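Local coordinates for protein beta carbonic anhydrase (Burkholderia pseudomallei, PDB 6YJN) that probably catalyses the reversible hydration of carbon dioxide to hydrogencarbonate and a proton, using one zinc ion per subunit of a tetramer, at residues 27-30 / 31-34; 167-170 / 171-175. One frame throughout, in Å; residues are numbered along the deposited sequence.

Contact 1: residues 27-30 / 31-34; sequences PQYF and SRLA
Y29 meets R32 and L33 with successive parts of its side chain. At the root, its CB lies 3.4 Å from R32 CD, at the in-plane edge of the guanidinium group; the two side chains cross at roughly a right angle, with ring and guanidinium planes 61° apart, so the arginine passes the base of the tyrosine and does not stack on its ring. Y29 is the N-cap residue of the short helix 30-33, and its backbone supplies the first i to i+4 bond: L33 N donates to Y29 O at 2.9 Å. A34 N donates to F30 O at 2.7 Å, the next such bond. Because Y29 CG sits between the backbone N and the carbonyl carbon (chi1 80°), the ring runs alongside L33, both side chains pointing the same way. Y29 CE1 then reaches L33 CG at 3.8 Å, and the leucine touches the ring at its edge, while F30 CD1 lies above one face near the rim. At the tip, Y29 OH makes a weak hydrogen bond to D25. On a second subunit, H189 packs against F30, R50 against L33 and V188 against A34.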
loop_
_atom_site.group_PDB
_atom_site.type_symbol
_atom_site.label_atom_id
_atom_site.label_comp_id
_atom_site.label_asym_id
_atom_site.label_seq_id
_atom_site.Cartn_x
_atom_site.Cartn_y
_atom_site.Cartn_z
ATOM N N PRO A 27 27.654 25.361 -22.209
ATOM C CA PRO A 27 27.447 26.410 -21.200
ATOM C C PRO A 27 27.508 25.926 -19.747
ATOM O O PRO A 27 26.476 25.886 -19.089
ATOM C CB PRO A 27 26.030 26.922 -21.551
ATOM C CG PRO A 27 25.918 26.759 -23.050
ATOM C CD PRO A 27 26.661 25.466 -23.300
ATOM N N GLN A 28 28.726 25.638 -19.248
ATOM C CA GLN A 28 28.984 24.732 -18.129
ATOM C C GLN A 28 28.160 25.108 -16.899
ATOM O O GLN A 28 28.331 26.200 -16.359
ATOM C CB GLN A 28 30.479 24.660 -17.806
ATOM N N TYR A 29 27.296 24.175 -16.454
ATOM C CA TYR A 29 26.194 24.519 -15.566
ATOM C C TYR A 29 25.534 23.312 -14.894
ATOM O O TYR A 29 24.602 23.505 -14.115
ATOM C CB TYR A 29 25.064 25.178 -16.356
ATOM C CG TYR A 29 24.186 24.197 -17.088
ATOM C CD1 TYR A 29 23.202 23.477 -16.434
ATOM C CD2 TYR A 29 24.340 23.991 -18.445
ATOM C CE1 TYR A 29 22.391 22.581 -17.112
ATOM C CE2 TYR A 29 23.530 23.107 -19.142
ATOM C CZ TYR A 29 22.551 22.395 -18.470
ATOM O OH TYR A 29 21.721 21.510 -19.091
ATOM N N PHE A 30 25.936 22.073 -15.200
ATOM C CA PHE A 30 25.417 20.990 -14.375
ATOM C C PHE A 30 25.628 21.384 -12.918
ATOM O O PHE A 30 24.908 20.930 -12.034
ATOM C CB PHE A 30 26.076 19.644 -14.682
ATOM C CG PHE A 30 25.724 19.038 -16.018
ATOM C CD1 PHE A 30 24.557 19.385 -16.685
ATOM C CD2 PHE A 30 26.563 18.102 -16.602
ATOM C CE1 PHE A 30 24.250 18.823 -17.917
ATOM C CE2 PHE A 30 26.252 17.538 -17.831
ATOM C CZ PHE A 30 25.096 17.898 -18.487
ATOM N N SER A 31 26.619 22.266 -12.728
ATOM C CA SER A 31 26.905 23.037 -11.528
ATOM C C SER A 31 25.721 23.913 -11.109
ATOM O O SER A 31 25.361 23.898 -9.938
ATOM C CB SER A 31 28.140 23.873 -11.742
ATOM O OG SER A 31 28.725 24.237 -10.503
ATOM N N ARG A 32 25.160 24.699 -12.046
ATOM C CA ARG A 32 23.918 25.442 -11.850
ATOM C C ARG A 32 22.828 24.515 -11.305
ATOM O O ARG A 32 22.133 24.852 -10.340
ATOM C CB ARG A 32 23.372 25.967 -13.184
ATOM C CG ARG A 32 23.866 27.338 -13.619
ATOM C CD ARG A 32 23.276 27.723 -14.969
ATOM N NE ARG A 32 23.989 28.847 -15.557
ATOM C CZ ARG A 32 23.648 30.123 -15.402
ATOM N NH1 ARG A 32 22.580 30.443 -14.691
ATOM N NH2 ARG A 32 24.369 31.077 -15.963
ATOM N N LEU A 33 22.675 23.357 -11.960
ATOM C CA LEU A 33 21.670 22.376 -11.586
ATOM C C LEU A 33 21.949 21.855 -10.180
ATOM O O LEU A 33 21.082 21.946 -9.315
ATOM C CB LEU A 33 21.645 21.230 -12.605
ATOM C CG LEU A 33 20.803 21.457 -13.865
ATOM C CD1 LEU A 33 20.505 20.130 -14.552
ATOM C CD2 LEU A 33 19.504 22.214 -13.581
ATOM N N ALA A 34 23.162 21.328 -9.968
ATOM C CA ALA A 34 23.528 20.716 -8.698
ATOM C C ALA A 34 23.341 21.702 -7.545
ATOM O O ALA A 34 23.423 21.312 -6.379
ATOM C CB ALA A 34 24.932 20.157 -8.751
#

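Contact 2: residues 167-170 / 171-175; sequences TIVN and DAWAR
V169 and W173, one helical turn apart, lie side by side and point the same way, and the valine meets the indole through a single methyl. V169 CG1 stands over one face of the W173 six-membered ring, 3.6 Å from its centroid and only 8° off the ring normal, which is the geometry of a CH-pi contact. With CG1 anti to the backbone N (chi1 166°), that methyl is carried along the helix toward the tryptophan. The nearest ring atoms, W173 CH2 and CZ2, are each 3.7 Å from V169 CG1, so the methyl covers the benzene half of the indole. W173 NE1 is hydrogen-bonded to the carbonyl of L179, a second constraint on the rotation of the ring.

N170 approaches the same indole differently. Its amide plane is 88° from the ring plane, and N170 OD1 comes no closer than 4.2 Å to W173 CE3, a loose contact. The other end of that amide has a firmer partner, since N170 ND2 donates to the carbonyl of T166. Further round the helix, D171 N donates to T167 O at 2.7 Å, and the D171 side chain lies beside the same T167 carbonyl.

Beneath these side chains, a nearly straight backbone bond from W173 N to V169 O, 3.1 Å long, joins the same two residues as the CH-pi contact. The V169/W173 face also packs on helix 145-165, while I168 and A172 pack on helix 79-92. The whole is an i to i+4 aliphatic-aromatic pair on a regular alpha-helix, 167-174, which leads into the sheet strand 180-186 of the beta-carbonic anhydrase fold.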
loop_
_atom_site.group_PDB
_atom_site.type_symbol
_atom_site.label_atom_id
_atom_site.label_comp_id
_atom_site.label_asym_id
_atom_site.label_seq_id
_atom_site.Cartn_x
_atom_site.Cartn_y
_atom_site.Cartn_z
ATOM N N THR A 167 -4.123 14.033 5.593
ATOM C CA THR A 167 -3.786 14.613 6.882
ATOM C C THR A 167 -2.672 15.629 6.646
ATOM O O THR A 167 -2.748 16.762 7.119
ATOM C CB THR A 167 -3.395 13.552 7.914
ATOM O OG1 THR A 167 -2.227 12.918 7.401
ATOM C CG2 THR A 167 -4.459 12.509 8.156
ATOM N N ILE A 168 -1.677 15.209 5.856
ATOM C CA ILE A 168 -0.507 16.017 5.545
ATOM C C ILE A 168 -0.926 17.450 5.261
ATOM O O ILE A 168 -0.473 18.367 5.945
ATOM C CB ILE A 168 0.300 15.435 4.368
ATOM C CG1 ILE A 168 0.678 13.972 4.602
ATOM C CG2 ILE A 168 1.524 16.287 4.086
ATOM C CD1 ILE A 168 0.869 13.191 3.318
ATOM N N VAL A 169 -1.795 17.607 4.257
ATOM C CA VAL A 169 -2.238 18.907 3.777
ATOM C C VAL A 169 -3.082 19.608 4.839
ATOM O O VAL A 169 -2.837 20.771 5.134
ATOM C CB VAL A 169 -2.992 18.791 2.436
ATOM C CG1 VAL A 169 -3.751 20.064 2.076
ATOM C CG2 VAL A 169 -2.071 18.377 1.300
ATOM N N ASN A 170 -4.075 18.906 5.403
ATOM C CA ASN A 170 -4.962 19.526 6.374
ATOM C C ASN A 170 -4.166 20.082 7.546
ATOM O O ASN A 170 -4.475 21.154 8.052
ATOM C CB ASN A 170 -6.054 18.585 6.863
ATOM C CG ASN A 170 -7.280 18.646 5.979
ATOM O OD1 ASN A 170 -7.930 19.687 5.889
ATOM N ND2 ASN A 170 -7.596 17.540 5.320
ATOM N N ASP A 171 -3.134 19.343 7.949
ATOM C CA ASP A 171 -2.262 19.723 9.042
ATOM C C ASP A 171 -1.460 20.971 8.690
ATOM O O ASP A 171 -1.218 21.817 9.545
ATOM C CB ASP A 171 -1.325 18.569 9.384
ATOM C CG ASP A 171 -1.995 17.514 10.238
ATOM O OD1 ASP A 171 -3.130 17.778 10.720
ATOM O OD2 ASP A 171 -1.378 16.435 10.415
ATOM N N ALA A 172 -1.002 21.051 7.438
ATOM C CA ALA A 172 -0.195 22.174 6.991
ATOM C C ALA A 172 -1.011 23.456 7.102
ATOM O O ALA A 172 -0.500 24.463 7.602
ATOM C CB ALA A 172 0.297 21.945 5.586
ATOM N N TRP A 173 -2.270 23.384 6.628
ATOM C CA TRP A 173 -3.225 24.476 6.733
ATOM C C TRP A 173 -3.481 24.775 8.207
ATOM O O TRP A 173 -3.320 25.910 8.650
ATOM C CB TRP A 173 -4.519 24.194 5.950
ATOM C CG TRP A 173 -4.353 24.190 4.456
ATOM C CD1 TRP A 173 -3.372 24.811 3.734
ATOM C CD2 TRP A 173 -5.200 23.537 3.489
ATOM N NE1 TRP A 173 -3.546 24.584 2.393
ATOM C CE2 TRP A 173 -4.660 23.812 2.212
ATOM C CE3 TRP A 173 -6.355 22.749 3.572
ATOM C CZ2 TRP A 173 -5.235 23.323 1.038
ATOM C CZ3 TRP A 173 -6.921 22.270 2.408
ATOM C CH2 TRP A 173 -6.364 22.543 1.158
ATOM N N ALA A 174 -3.821 23.734 8.973
ATOM C CA ALA A 174 -3.970 23.865 10.413
ATOM C C ALA A 174 -2.833 24.712 10.980
ATOM O O ALA A 174 -3.088 25.624 11.763
ATOM C CB ALA A 174 -4.018 22.502 11.065
ATOM N N ARG A 175 -1.588 24.417 10.567
ATOM C CA ARG A 175 -0.412 25.012 11.185
ATOM C C ARG A 175 0.007 26.294 10.457
ATOM O O ARG A 175 1.117 26.793 10.659
ATOM C CB ARG A 175 0.723 23.992 11.334
ATOM C CG ARG A 175 1.778 24.041 10.240
ATOM C CD ARG A 175 2.889 23.039 10.483
ATOM N NE ARG A 175 3.226 22.461 9.190
ATOM C CZ ARG A 175 2.639 21.394 8.648
ATOM N NH1 ARG A 175 1.685 20.746 9.298
ATOM N NH2 ARG A 175 3.026 20.970 7.458
#

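In the fold
Contact 1 comes first along the chain, in the N-terminal region between helix 12-24 and strand 41-46; contact 2 follows on helix 167-174, just before strand 180-186. Their centres are 35 Å apart and their nearest atoms about 24 Å, so they do not touch and share no helix. Each leads by a loop into a parallel strand of the same five-stranded mixed sheet, 41-46 and 180-186, with strand 96-102 between them. Both lie away from the zinc site of C46, D48, H102 and C105. Contact 1 sits against a second subunit, whereas contact 2 packs mainly on its own helices and reaches a third subunit through T167, so the two mark different neighbours within the tetramer.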